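Local coordinates for putative immunoglobulin-blocking virulence protein (Mycoplasma mycoides subsp. capri, PDB 7ADK) that probably binds host antibodies and blocks their action, working as a virulence factor together with a partner lipoprotein, at residues 623-628 with 636-641; 575-580 with 607-612; 579-584 with 601-606; 664-667 with 672-675; 564-569 with 615-620. One frame throughout, in Å; residues are numbered along the deposited sequence.

Contact 1. Residues 623-628 with 636-641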
# COMPACT_ATOMS: atom_id res chain seq x y z
N LEU A 623 33.78 3.29 -13.70
CA LEU A 623 33.40 2.09 -12.95
C LEU A 623 33.78 0.81 -13.71
O LEU A 623 33.45 0.65 -14.89
CB LEU A 623 31.89 2.13 -12.65
CG LEU A 623 31.38 3.35 -11.87
CD1 LEU A 623 29.91 3.16 -11.54
CD2 LEU A 623 32.13 3.57 -10.56
N ARG A 624 34.46 -0.13 -13.04
CA ARG A 624 34.93 -1.41 -13.59
C ARG A 624 34.09 -2.58 -13.10
O ARG A 624 33.84 -2.70 -11.91
CB ARG A 624 36.41 -1.59 -13.24
CG ARG A 624 37.29 -0.50 -13.86
CD ARG A 624 38.78 -0.73 -13.62
NE ARG A 624 39.16 -0.50 -12.22
CZ ARG A 624 39.57 0.63 -11.68
NH1 ARG A 624 40.00 0.67 -10.47
NH2 ARG A 624 39.59 1.74 -12.34
N PHE A 625 33.66 -3.46 -14.01
CA PHE A 625 32.79 -4.61 -13.70
C PHE A 625 33.45 -5.96 -14.00
O PHE A 625 32.76 -6.98 -14.03
CB PHE A 625 31.40 -4.46 -14.37
CG PHE A 625 30.57 -3.28 -13.89
CD1 PHE A 625 30.81 -2.01 -14.42
CD2 PHE A 625 29.59 -3.44 -12.90
CE1 PHE A 625 30.06 -0.90 -13.99
CE2 PHE A 625 28.86 -2.32 -12.44
CZ PHE A 625 29.09 -1.05 -12.99
N ASP A 626 34.77 -6.01 -14.18
CA ASP A 626 35.55 -7.25 -14.27
C ASP A 626 36.85 -7.22 -13.42
O ASP A 626 37.29 -6.18 -12.95
CB ASP A 626 35.76 -7.68 -15.73
CG ASP A 626 36.48 -6.69 -16.65
OD1 ASP A 626 36.85 -5.59 -16.23
OD2 ASP A 626 36.66 -7.03 -17.84
N ASP A 627 37.44 -8.39 -13.18
CA ASP A 627 38.42 -8.67 -12.12
C ASP A 627 39.88 -8.23 -12.37
O ASP A 627 40.78 -8.78 -11.74
CB ASP A 627 38.34 -10.15 -11.64
CG ASP A 627 38.33 -11.28 -12.69
OD1 ASP A 627 37.99 -11.04 -13.87
OD2 ASP A 627 38.59 -12.44 -12.30
N ASP A 628 40.15 -7.26 -13.25
CA ASP A 628 41.44 -7.00 -13.91
C ASP A 628 41.90 -8.11 -14.87
O ASP A 628 42.33 -7.83 -15.99
CB ASP A 628 42.59 -6.64 -12.94
CG ASP A 628 42.39 -5.39 -12.09
OD1 ASP A 628 41.61 -4.50 -12.48
OD2 ASP A 628 43.09 -5.25 -11.07
N ARG A 636 30.55 -8.77 -14.83
CA ARG A 636 29.22 -8.48 -14.24
C ARG A 636 28.38 -7.56 -15.13
O ARG A 636 28.92 -6.68 -15.79
CB ARG A 636 29.37 -7.88 -12.83
CG ARG A 636 30.27 -8.64 -11.86
CD ARG A 636 30.03 -10.14 -11.89
NE ARG A 636 30.77 -10.88 -10.87
CZ ARG A 636 30.62 -12.16 -10.61
NH1 ARG A 636 31.30 -12.71 -9.67
NH2 ARG A 636 29.83 -12.94 -11.28
N LYS A 637 27.05 -7.70 -15.10
CA LYS A 637 26.10 -6.78 -15.75
C LYS A 637 25.03 -6.36 -14.75
O LYS A 637 24.48 -7.21 -14.05
CB LYS A 637 25.46 -7.44 -16.98
CG LYS A 637 26.39 -7.84 -18.13
CD LYS A 637 27.05 -6.62 -18.78
CE LYS A 637 27.95 -6.97 -19.96
NZ LYS A 637 27.22 -7.19 -21.22
N ILE A 638 24.74 -5.07 -14.65
CA ILE A 638 23.74 -4.57 -13.70
C ILE A 638 22.36 -4.54 -14.35
O ILE A 638 22.26 -4.36 -15.57
CB ILE A 638 24.17 -3.24 -13.03
CG1 ILE A 638 24.13 -2.05 -13.99
CG2 ILE A 638 25.54 -3.42 -12.37
CD1 ILE A 638 24.44 -0.71 -13.33
N THR A 639 21.32 -4.75 -13.56
CA THR A 639 19.92 -4.72 -14.01
C THR A 639 19.25 -3.38 -13.72
O THR A 639 18.25 -3.05 -14.33
CB THR A 639 19.09 -5.86 -13.40
OG1 THR A 639 18.95 -5.74 -12.01
CG2 THR A 639 19.62 -7.25 -13.68
N GLU A 640 19.81 -2.59 -12.82
CA GLU A 640 19.19 -1.38 -12.30
C GLU A 640 20.23 -0.37 -11.84
O GLU A 640 21.24 -0.74 -11.25
CB GLU A 640 18.25 -1.78 -11.16
CG GLU A 640 17.35 -0.65 -10.68
CD GLU A 640 16.16 -1.21 -9.92
OE1 GLU A 640 15.00 -0.90 -10.27
OE2 GLU A 640 16.36 -1.99 -8.97
N LEU A 641 19.97 0.91 -12.10
CA LEU A 641 20.83 2.04 -11.78
C LEU A 641 20.01 3.21 -11.25
O LEU A 641 19.30 3.84 -12.01
CB LEU A 641 21.60 2.42 -13.06
CG LEU A 641 22.51 3.65 -12.91
CD1 LEU A 641 23.68 3.37 -11.98
CD2 LEU A 641 23.04 4.08 -14.27
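Phe625 and Arg636 close a short loop within the connection from strand 608-610 to strand 640-643, two neighbours in a parallel sheet whose strand order is consistent with a leucine-rich-repeat-like arrangement. Their CA atoms lie 5.3 Å apart. One backbone bond joins them. Arg636 N donates its N-H to Phe625 O at 3.0 Å, with an angle of 150° at the hydrogen. The donor sits 18° out of the carbonyl plane. The same oxygen also takes a weak bond from Tyr578 OH.

The other half of the contact is apolar. Phe625 CE2 meets Ile638 CG2 at 3.5 Å, and the two side chains cross at about a right angle. Ile638 puts CG1 between its backbone N and carbonyl carbon (chi1 71°), which leaves the CG2 methyl to do the touching. The CB of Phe625 rests 3.6 Å from Arg636 O.

Arg636 offers only the root of its chain here. CB and CG pass Phe625 O, each at 3.7 Å. The chain then bends at chi2 and leads away, and NH1 bonds to Tyr577 O and Leu600 O. That gives the buried guanidinium backbone acceptors, one of them near the end of a helix.

Phe625 touches both Tyr577 of helix 567-579 and Leu609 of strand 608-610, while Ile638 also touches Leu609. The contact thus joins the loop to that helix and to the sheet.

Contact 2. Residues 575-580 with 607-612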
# COMPACT_ATOMS: atom_id res chain seq x y z
N MET A 575 34.95 -5.77 -4.15
CA MET A 575 34.79 -6.53 -2.90
C MET A 575 33.68 -7.56 -3.01
O MET A 575 33.87 -8.75 -2.78
CB MET A 575 34.51 -5.59 -1.71
CG MET A 575 34.83 -6.32 -0.41
SD MET A 575 34.25 -5.54 1.11
CE MET A 575 32.54 -6.06 1.07
N VAL A 576 32.52 -7.11 -3.46
CA VAL A 576 31.34 -7.95 -3.65
C VAL A 576 31.46 -8.82 -4.90
O VAL A 576 31.25 -10.02 -4.86
CB VAL A 576 30.11 -7.04 -3.73
CG1 VAL A 576 28.85 -7.86 -3.85
CG2 VAL A 576 30.02 -6.15 -2.52
N TYR A 577 31.82 -8.20 -6.03
CA TYR A 577 31.79 -8.86 -7.32
C TYR A 577 32.91 -9.88 -7.53
O TYR A 577 32.72 -10.75 -8.37
CB TYR A 577 31.70 -7.80 -8.43
CG TYR A 577 30.42 -6.95 -8.48
CD1 TYR A 577 29.25 -7.35 -7.80
CD2 TYR A 577 30.38 -5.76 -9.23
CE1 TYR A 577 28.07 -6.59 -7.88
CE2 TYR A 577 29.20 -4.99 -9.30
CZ TYR A 577 28.04 -5.40 -8.62
OH TYR A 577 26.89 -4.68 -8.69
N TYR A 578 34.03 -9.84 -6.80
CA TYR A 578 35.14 -10.81 -6.97
C TYR A 578 35.99 -11.10 -5.73
O TYR A 578 36.30 -12.26 -5.50
CB TYR A 578 36.09 -10.38 -8.10
CG TYR A 578 35.46 -10.30 -9.48
CD1 TYR A 578 35.18 -11.48 -10.19
CD2 TYR A 578 35.13 -9.05 -10.03
CE1 TYR A 578 34.56 -11.41 -11.45
CE2 TYR A 578 34.49 -8.98 -11.28
CZ TYR A 578 34.21 -10.16 -11.99
OH TYR A 578 33.60 -10.06 -13.19
N ALA A 579 36.40 -10.12 -4.92
CA ALA A 579 37.37 -10.34 -3.85
C ALA A 579 36.81 -11.13 -2.65
O ALA A 579 37.54 -11.86 -1.99
CB ALA A 579 37.96 -9.01 -3.41
N ARG A 580 35.50 -11.03 -2.37
CA ARG A 580 34.78 -11.82 -1.35
C ARG A 580 33.60 -12.59 -1.96
O ARG A 580 32.75 -13.10 -1.24
CB ARG A 580 34.37 -10.92 -0.17
CG ARG A 580 35.56 -10.43 0.64
CD ARG A 580 35.18 -9.42 1.73
NE ARG A 580 34.57 -10.07 2.89
CZ ARG A 580 34.05 -9.47 3.95
NH1 ARG A 580 33.56 -10.18 4.91
NH2 ARG A 580 34.01 -8.18 4.11
N THR A 607 22.83 -7.19 -8.37
CA THR A 607 22.65 -6.62 -9.72
C THR A 607 22.13 -5.18 -9.73
O THR A 607 22.00 -4.61 -10.81
CB THR A 607 21.75 -7.50 -10.59
OG1 THR A 607 20.44 -7.57 -10.07
CG2 THR A 607 22.27 -8.92 -10.75
N GLY A 608 21.87 -4.55 -8.59
CA GLY A 608 21.52 -3.14 -8.48
C GLY A 608 22.66 -2.24 -8.01
O GLY A 608 23.40 -2.60 -7.11
N LEU A 609 22.75 -1.03 -8.57
CA LEU A 609 23.57 0.08 -8.06
C LEU A 609 22.72 1.30 -7.73
O LEU A 609 22.00 1.80 -8.58
CB LEU A 609 24.67 0.46 -9.06
CG LEU A 609 25.97 -0.35 -8.95
CD1 LEU A 609 26.88 0.01 -10.10
CD2 LEU A 609 26.73 -0.04 -7.67
N ASP A 610 22.86 1.81 -6.52
CA ASP A 610 22.24 3.05 -6.07
C ASP A 610 23.29 4.13 -5.77
O ASP A 610 24.17 3.96 -4.92
CB ASP A 610 21.33 2.75 -4.86
CG ASP A 610 20.75 4.01 -4.23
OD1 ASP A 610 20.44 4.97 -4.97
OD2 ASP A 610 20.63 4.09 -2.99
N PHE A 611 23.19 5.26 -6.45
CA PHE A 611 24.01 6.44 -6.25
C PHE A 611 23.22 7.65 -5.73
O PHE A 611 23.71 8.76 -5.75
CB PHE A 611 24.81 6.73 -7.53
CG PHE A 611 25.78 5.64 -7.92
CD1 PHE A 611 26.86 5.33 -7.08
CD2 PHE A 611 25.65 4.97 -9.15
CE1 PHE A 611 27.82 4.39 -7.47
CE2 PHE A 611 26.61 4.02 -9.54
CZ PHE A 611 27.70 3.73 -8.70
N SER A 612 22.01 7.47 -5.20
CA SER A 612 21.16 8.54 -4.66
C SER A 612 21.79 9.40 -3.55
O SER A 612 21.47 10.57 -3.42
CB SER A 612 19.88 7.96 -4.08
OG SER A 612 19.21 7.21 -5.06
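The Tyr577 ring meets segment 607-612 with its hydroxyl end, and neither of its faces is reached by that segment. Tyr577 OH stands 4.4 Å from Leu609 CG. It is equally far, 4.4 Å, from Gly608 O, too long for a bond. The rest of the ring packs elsewhere, against Leu554 of strand 553-555 and against Phe625. The torsion chi1 of -65° sets CG beside the backbone N and sends the ring out from the helix toward the sheet.

The second flat group is the Asp610 carboxylate. Its OD1 takes two donors from Ser612. Ser612 N comes from above the carboxylate plane, 52° out of it, at 3.0 Å, which makes an Asx turn. Asp610 OD1 receives Ser612 OG, at 2.6 Å, on its syn lone pair. Both bonds turn the chain at Asp610 to Ser612.

On the helix side, Arg580 N reaches back to Met575 O at 2.8 Å. This is a wider pi-type turn at the end of helix 567-579. The helix belongs to a beta-alpha-beta crossover between the parallel strands 553-555 and 608-610.

Across the two segments the contact is light van der Waals packing. The polar end of Tyr577 is satisfied just outside them, because its OH bonds to Pro606 O. A buried hydroxyl is thus paid for by a backbone carbonyl next to the strand.

Contact 3. Residues 579-584 with 601-606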
# COMPACT_ATOMS: atom_id res chain seq x y z
N ALA A 579 36.40 -10.12 -4.92
CA ALA A 579 37.37 -10.34 -3.85
C ALA A 579 36.81 -11.13 -2.65
O ALA A 579 37.54 -11.86 -1.99
CB ALA A 579 37.96 -9.01 -3.41
N ARG A 580 35.50 -11.03 -2.37
CA ARG A 580 34.78 -11.82 -1.35
C ARG A 580 33.60 -12.59 -1.96
O ARG A 580 32.75 -13.10 -1.24
CB ARG A 580 34.37 -10.92 -0.17
CG ARG A 580 35.56 -10.43 0.64
CD ARG A 580 35.18 -9.42 1.73
NE ARG A 580 34.57 -10.07 2.89
CZ ARG A 580 34.05 -9.47 3.95
NH1 ARG A 580 33.56 -10.18 4.91
NH2 ARG A 580 34.01 -8.18 4.11
N ASN A 581 33.53 -12.72 -3.28
CA ASN A 581 32.37 -13.28 -3.97
C ASN A 581 32.07 -14.74 -3.60
O ASN A 581 30.93 -15.17 -3.70
CB ASN A 581 32.59 -13.12 -5.48
CG ASN A 581 31.48 -13.71 -6.33
OD1 ASN A 581 30.47 -13.10 -6.60
ND2 ASN A 581 31.66 -14.91 -6.82
N ASN A 582 33.05 -15.55 -3.22
CA ASN A 582 32.77 -16.95 -2.89
C ASN A 582 31.96 -17.12 -1.59
O ASN A 582 31.44 -18.20 -1.33
CB ASN A 582 34.07 -17.76 -2.95
CG ASN A 582 34.98 -17.54 -1.78
OD1 ASN A 582 35.23 -16.42 -1.36
ND2 ASN A 582 35.49 -18.60 -1.22
N GLU A 583 31.82 -16.08 -0.77
CA GLU A 583 30.98 -16.06 0.43
C GLU A 583 29.49 -15.86 0.11
O GLU A 583 29.17 -15.05 -0.75
CB GLU A 583 31.38 -14.92 1.37
CG GLU A 583 32.86 -14.84 1.75
CD GLU A 583 33.18 -13.61 2.61
OE1 GLU A 583 32.31 -13.19 3.41
OE2 GLU A 583 34.30 -13.08 2.54
N PRO A 584 28.55 -16.49 0.83
CA PRO A 584 27.12 -16.41 0.51
C PRO A 584 26.48 -15.02 0.56
O PRO A 584 25.56 -14.74 -0.20
CB PRO A 584 26.44 -17.32 1.52
CG PRO A 584 27.51 -18.29 1.97
CD PRO A 584 28.78 -17.47 1.88
N GLY A 601 32.67 -15.86 -11.82
CA GLY A 601 31.75 -15.41 -12.85
C GLY A 601 30.39 -16.12 -12.92
O GLY A 601 29.39 -15.45 -13.16
N GLN A 602 30.32 -17.43 -12.69
CA GLN A 602 29.08 -18.23 -12.76
C GLN A 602 28.14 -18.03 -11.56
O GLN A 602 27.01 -18.50 -11.57
CB GLN A 602 29.42 -19.72 -12.95
CG GLN A 602 30.18 -20.08 -14.23
CD GLN A 602 29.37 -20.00 -15.51
OE1 GLN A 602 28.40 -19.29 -15.63
NE2 GLN A 602 29.72 -20.67 -16.54
N ASN A 603 28.60 -17.35 -10.52
CA ASN A 603 27.89 -17.11 -9.28
C ASN A 603 27.03 -15.85 -9.34
O ASN A 603 27.31 -14.94 -10.12
CB ASN A 603 28.92 -17.05 -8.16
CG ASN A 603 29.56 -18.39 -7.94
OD1 ASN A 603 29.10 -19.17 -7.14
ND2 ASN A 603 30.55 -18.77 -8.70
N SER A 604 26.01 -15.77 -8.49
CA SER A 604 25.19 -14.57 -8.34
C SER A 604 25.93 -13.43 -7.62
O SER A 604 26.93 -13.65 -6.96
CB SER A 604 23.89 -14.93 -7.64
OG SER A 604 23.07 -13.81 -7.44
N TYR A 605 25.45 -12.20 -7.81
CA TYR A 605 25.98 -10.95 -7.26
C TYR A 605 24.82 -9.95 -7.17
O TYR A 605 23.88 -10.08 -7.95
CB TYR A 605 27.11 -10.43 -8.17
CG TYR A 605 26.81 -10.38 -9.66
CD1 TYR A 605 26.91 -11.55 -10.42
CD2 TYR A 605 26.41 -9.19 -10.28
CE1 TYR A 605 26.58 -11.55 -11.78
CE2 TYR A 605 26.10 -9.18 -11.65
CZ TYR A 605 26.18 -10.36 -12.41
OH TYR A 605 25.92 -10.34 -13.74
N PRO A 606 24.86 -8.91 -6.31
CA PRO A 606 23.84 -7.87 -6.28
C PRO A 606 23.87 -7.03 -7.56
O PRO A 606 24.80 -6.28 -7.84
CB PRO A 606 24.09 -7.07 -5.02
CG PRO A 606 25.51 -7.37 -4.65
CD PRO A 606 25.79 -8.74 -5.23
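Asn581 carries this contact, and its side chain can be followed outward toward Asn603 and Ser604. CB leaves the backbone beside Val576 O of the preceding helix. CG is anti to the backbone N (chi1 177°), which extends the amide toward segment 601-606. At the tip the two branches part. ND2 meets Asn603 CB at 3.7 Å. OD1 comes to 3.6 Å from Ser604 O, a contact between two oxygens and not a bond.

The amides of Asn581 and Asn603 are nearly perpendicular, with planes 82° apart. Asn603 turns its own polar end elsewhere, and its OD1 accepts from Gly593 N.

Asn581 sits in a type I beta turn from Arg580 to Glu583, just after helix 567-579. Glu583 N closes the turn on Arg580 O at 3.2 Å. A salt bridge reinforces it: Arg580 NE reaches Glu583 OE2 at 3.0 Å, in the guanidinium plane and on the syn side of the carboxylate, but tilted out of the carboxylate plane. This bond is close to straight, at 170°.

Gln587 links the two segments indirectly. Its NE2 bonds to Asn581 O, and its O accepts from Ser604 OG.

The direct contact is therefore polar in composition but holds through packing. The Arg636 side chain also packs on Asn581, and the polar ends of Asn603 and Ser604 have their partners elsewhere, in Gly593 and Gln587.

Contact 4. Residues 664-667 with 672-675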
# COMPACT_ATOMS: atom_id res chain seq x y z
N HIS A 664 25.42 -1.92 -18.35
CA HIS A 664 24.04 -1.87 -17.91
C HIS A 664 23.15 -2.57 -18.95
O HIS A 664 22.71 -1.94 -19.91
CB HIS A 664 23.68 -0.41 -17.66
CG HIS A 664 22.37 -0.21 -16.97
ND1 HIS A 664 21.54 -1.23 -16.55
CD2 HIS A 664 21.88 0.98 -16.54
CE1 HIS A 664 20.58 -0.63 -15.84
NE2 HIS A 664 20.74 0.69 -15.85
N LEU A 665 23.00 -3.89 -18.85
CA LEU A 665 22.33 -4.75 -19.84
C LEU A 665 21.58 -5.93 -19.21
O LEU A 665 21.47 -7.00 -19.79
CB LEU A 665 23.32 -5.19 -20.94
CG LEU A 665 22.64 -5.65 -22.25
CD1 LEU A 665 22.40 -4.48 -23.18
CD2 LEU A 665 23.49 -6.67 -22.99
N SER A 666 21.03 -5.75 -18.01
CA SER A 666 20.27 -6.79 -17.30
C SER A 666 21.17 -8.00 -16.98
O SER A 666 22.38 -7.86 -16.92
CB SER A 666 18.97 -7.10 -18.05
OG SER A 666 18.09 -7.81 -17.22
N THR A 667 20.63 -9.22 -16.78
CA THR A 667 21.50 -10.42 -16.78
C THR A 667 22.01 -10.76 -18.19
O THR A 667 23.16 -11.18 -18.33
CB THR A 667 20.81 -11.63 -16.11
OG1 THR A 667 21.75 -12.67 -15.90
CG2 THR A 667 19.68 -12.27 -16.91
N PRO A 672 13.03 -10.48 -22.65
CA PRO A 672 11.86 -9.65 -22.85
C PRO A 672 11.94 -8.34 -22.05
O PRO A 672 11.83 -7.26 -22.63
CB PRO A 672 10.65 -10.49 -22.45
CG PRO A 672 11.16 -11.92 -22.47
CD PRO A 672 12.64 -11.79 -22.18
N GLU A 673 12.18 -8.41 -20.74
CA GLU A 673 12.29 -7.24 -19.87
C GLU A 673 13.66 -6.57 -19.98
O GLU A 673 14.71 -7.21 -19.87
CB GLU A 673 11.86 -7.55 -18.43
CG GLU A 673 12.89 -8.21 -17.51
CD GLU A 673 13.49 -9.53 -18.04
OE1 GLU A 673 12.79 -10.29 -18.74
OE2 GLU A 673 14.66 -9.81 -17.72
N LYS A 674 13.67 -5.26 -20.21
CA LYS A 674 14.88 -4.43 -20.31
C LYS A 674 15.32 -3.95 -18.91
O LYS A 674 14.51 -3.97 -17.98
CB LYS A 674 14.60 -3.28 -21.30
CG LYS A 674 14.22 -3.77 -22.72
CD LYS A 674 15.27 -4.65 -23.40
CE LYS A 674 14.78 -5.22 -24.74
NZ LYS A 674 13.91 -6.40 -24.59
N PRO A 675 16.58 -3.54 -18.73
CA PRO A 675 17.05 -3.03 -17.44
C PRO A 675 16.50 -1.62 -17.14
O PRO A 675 15.88 -0.99 -17.99
CB PRO A 675 18.56 -3.07 -17.57
CG PRO A 675 18.80 -2.80 -19.03
CD PRO A 675 17.66 -3.53 -19.70
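Pro675 packs against His664 and Ser666, and this is the close part of the contact. Pro675 CB lies 3.6 Å from His664 CE1, and ND1 of the same ring is as near. His664 reaches the proline because its CG is anti to the backbone N (chi1 -170°), which swings the imidazole over beside the pyrrolidine ring. The same CB of Pro675 is also 3.7 Å from Ser666 N, and Pro675 CG is 4.1 Å from Leu665 CA. The ring nitrogens of His664 have weak bonds, ND1 with Ile638 O and NE2 with Lys676 O.

The side toward Glu673 is looser and more open to solvent. Ser666 OG and Glu673 OE2 stand 4.0 Å apart, too far to bond. Glu673 OE2 instead accepts from Asn671 ND2. Lys674 turns away from segment 664-667 and bonds back to Pro672 O from NZ at 3.0 Å, with the donor well above the carbonyl plane.

The chain between the segments is short and irregular. The arrangement is that of a loop folded back on itself just before strand 676-679, which is outermost within this chain in the parallel sheet.

Contact 5. Residues 564-569 with 615-620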
# COMPACT_ATOMS: atom_id res chain seq x y z
N GLY A 564 36.65 13.84 -6.75
CA GLY A 564 36.42 13.37 -8.12
C GLY A 564 37.04 12.01 -8.42
O GLY A 564 36.95 11.55 -9.53
N SER A 565 37.67 11.37 -7.45
CA SER A 565 38.23 10.04 -7.52
C SER A 565 37.17 8.97 -7.60
O SER A 565 36.25 9.05 -6.91
CB SER A 565 39.12 9.78 -6.36
OG SER A 565 39.73 8.55 -6.44
N TYR A 566 37.40 7.88 -8.32
CA TYR A 566 36.47 6.75 -8.40
C TYR A 566 37.10 5.52 -7.72
O TYR A 566 36.60 4.40 -7.82
CB TYR A 566 36.09 6.47 -9.87
CG TYR A 566 35.02 7.37 -10.45
CD1 TYR A 566 33.66 7.09 -10.21
CD2 TYR A 566 35.36 8.48 -11.24
CE1 TYR A 566 32.66 7.91 -10.75
CE2 TYR A 566 34.36 9.31 -11.77
CZ TYR A 566 33.00 9.03 -11.53
OH TYR A 566 32.05 9.85 -12.02
N GLU A 567 38.18 5.72 -6.96
CA GLU A 567 38.98 4.68 -6.32
C GLU A 567 38.22 3.90 -5.24
O GLU A 567 38.12 2.68 -5.33
CB GLU A 567 40.25 5.37 -5.82
CG GLU A 567 41.30 4.48 -5.22
CD GLU A 567 42.55 5.21 -4.71
OE1 GLU A 567 42.85 6.34 -5.15
OE2 GLU A 567 43.27 4.62 -3.88
N ARG A 568 37.62 4.59 -4.26
CA ARG A 568 36.90 3.95 -3.15
C ARG A 568 35.69 3.15 -3.62
O ARG A 568 35.39 2.11 -3.05
CB ARG A 568 36.51 4.99 -2.10
CG ARG A 568 36.55 4.42 -0.68
CD ARG A 568 35.91 5.37 0.34
NE ARG A 568 36.33 5.04 1.71
CZ ARG A 568 35.58 4.77 2.77
NH1 ARG A 568 34.29 4.78 2.77
NH2 ARG A 568 36.15 4.46 3.88
N ILE A 569 35.01 3.59 -4.68
CA ILE A 569 33.89 2.86 -5.28
C ILE A 569 34.39 1.61 -6.02
O ILE A 569 33.84 0.55 -5.78
CB ILE A 569 33.02 3.77 -6.17
CG1 ILE A 569 32.37 4.88 -5.31
CG2 ILE A 569 31.94 2.96 -6.86
CD1 ILE A 569 31.70 5.98 -6.09
N THR A 615 26.11 12.66 -5.02
CA THR A 615 25.44 13.54 -5.99
C THR A 615 26.24 13.83 -7.26
O THR A 615 25.67 14.32 -8.23
CB THR A 615 25.01 14.87 -5.33
OG1 THR A 615 26.13 15.65 -4.97
CG2 THR A 615 24.17 14.65 -4.08
N GLY A 616 27.55 13.56 -7.29
CA GLY A 616 28.39 13.83 -8.45
C GLY A 616 28.30 12.81 -9.60
O GLY A 616 28.59 13.15 -10.74
N ILE A 617 27.88 11.58 -9.33
CA ILE A 617 27.83 10.49 -10.30
C ILE A 617 26.60 10.62 -11.22
O ILE A 617 25.47 10.70 -10.75
CB ILE A 617 27.88 9.12 -9.60
CG1 ILE A 617 29.14 9.01 -8.73
CG2 ILE A 617 27.84 7.96 -10.60
CD1 ILE A 617 29.19 7.78 -7.85
N LYS A 618 26.82 10.61 -12.53
CA LYS A 618 25.76 10.76 -13.55
C LYS A 618 25.65 9.57 -14.51
O LYS A 618 24.73 9.49 -15.31
CB LYS A 618 25.99 12.09 -14.30
CG LYS A 618 25.60 13.29 -13.42
CD LYS A 618 25.95 14.64 -14.02
CE LYS A 618 27.45 14.98 -14.04
NZ LYS A 618 28.00 15.30 -12.71
N SER A 619 26.57 8.63 -14.44
CA SER A 619 26.84 7.63 -15.47
C SER A 619 27.61 6.46 -14.87
O SER A 619 28.11 6.54 -13.75
CB SER A 619 27.65 8.31 -16.57
OG SER A 619 28.86 8.85 -16.11
N LEU A 620 27.80 5.38 -15.62
CA LEU A 620 28.80 4.34 -15.32
C LEU A 620 30.25 4.74 -15.71
O LEU A 620 31.10 3.87 -15.86
CB LEU A 620 28.36 3.00 -15.94
CG LEU A 620 27.47 2.12 -15.06
CD1 LEU A 620 26.22 2.81 -14.57
CD2 LEU A 620 27.04 0.88 -15.83
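Lys618 NZ bonds to Gly616 O at 3.0 Å and so spans Ile617, the residue that Tyr566 and Ile569 touch from the other segment. The donor is tilted 29° from the carbonyl plane of Gly616. This bond curls the Lys618 side chain back over the loop.

Ile617 makes the contact with two of its atoms. Its CD1 meets Ile569 CD1 at 3.6 Å, and these two side chains reach toward each other tip to tip. In both isoleucines CG1 is anti to the carbonyl carbon, with chi1 of -64° in Ile569 and -57° in Ile617, and each chain is extended at chi2. Further back, Ile617 CG1 lies 4.2 Å from Tyr566 CE1.

The first segment is the start of helix 567-579, the crossover helix between strands 553-555 and 608-610. Tyr566 is at the N-cap position. Ser565 OG accepts from Glu567 N at 3.3 Å, an ST turn that leads into the helix. Tyr566 O is taken by Asn570 ND2.

The apolar patch continues beyond the two segments. Ile569 also touches Leu623, Ile617 touches Phe611, and the Tyr566 ring stacks edge-to-face with Phe561. In the loop of Ile617, Ser619 OG is bonded to Asp655 OD2 and Lys621 N. At the start of that segment Thr615 packs on Thr683 of the neighbouring lipoprotein chain.

In the fold
Contacts 1, 2 and 5 gather round helix 567-579 and the sheet it covers. Contacts 1 and 2 have centres about 8 Å apart and reach neighbouring strands; Thr639 N lies 2.8 Å from Thr607 O. Contact 2 is nested inside the loop closed by contact 5, and Phe611 CD1 meets Ile617 CD1 at 3.5 Å. Contact 3 follows the helix directly and shares Ala579 and Arg580 with contact 2. Arg636 of contact 1 reaches into both. Contact 4 lies farther along the sheet, its centre about 13 Å from that of contact 1, and touches it through Pro675 and His664. Of the five, contact 5 reaches the lipoprotein chain.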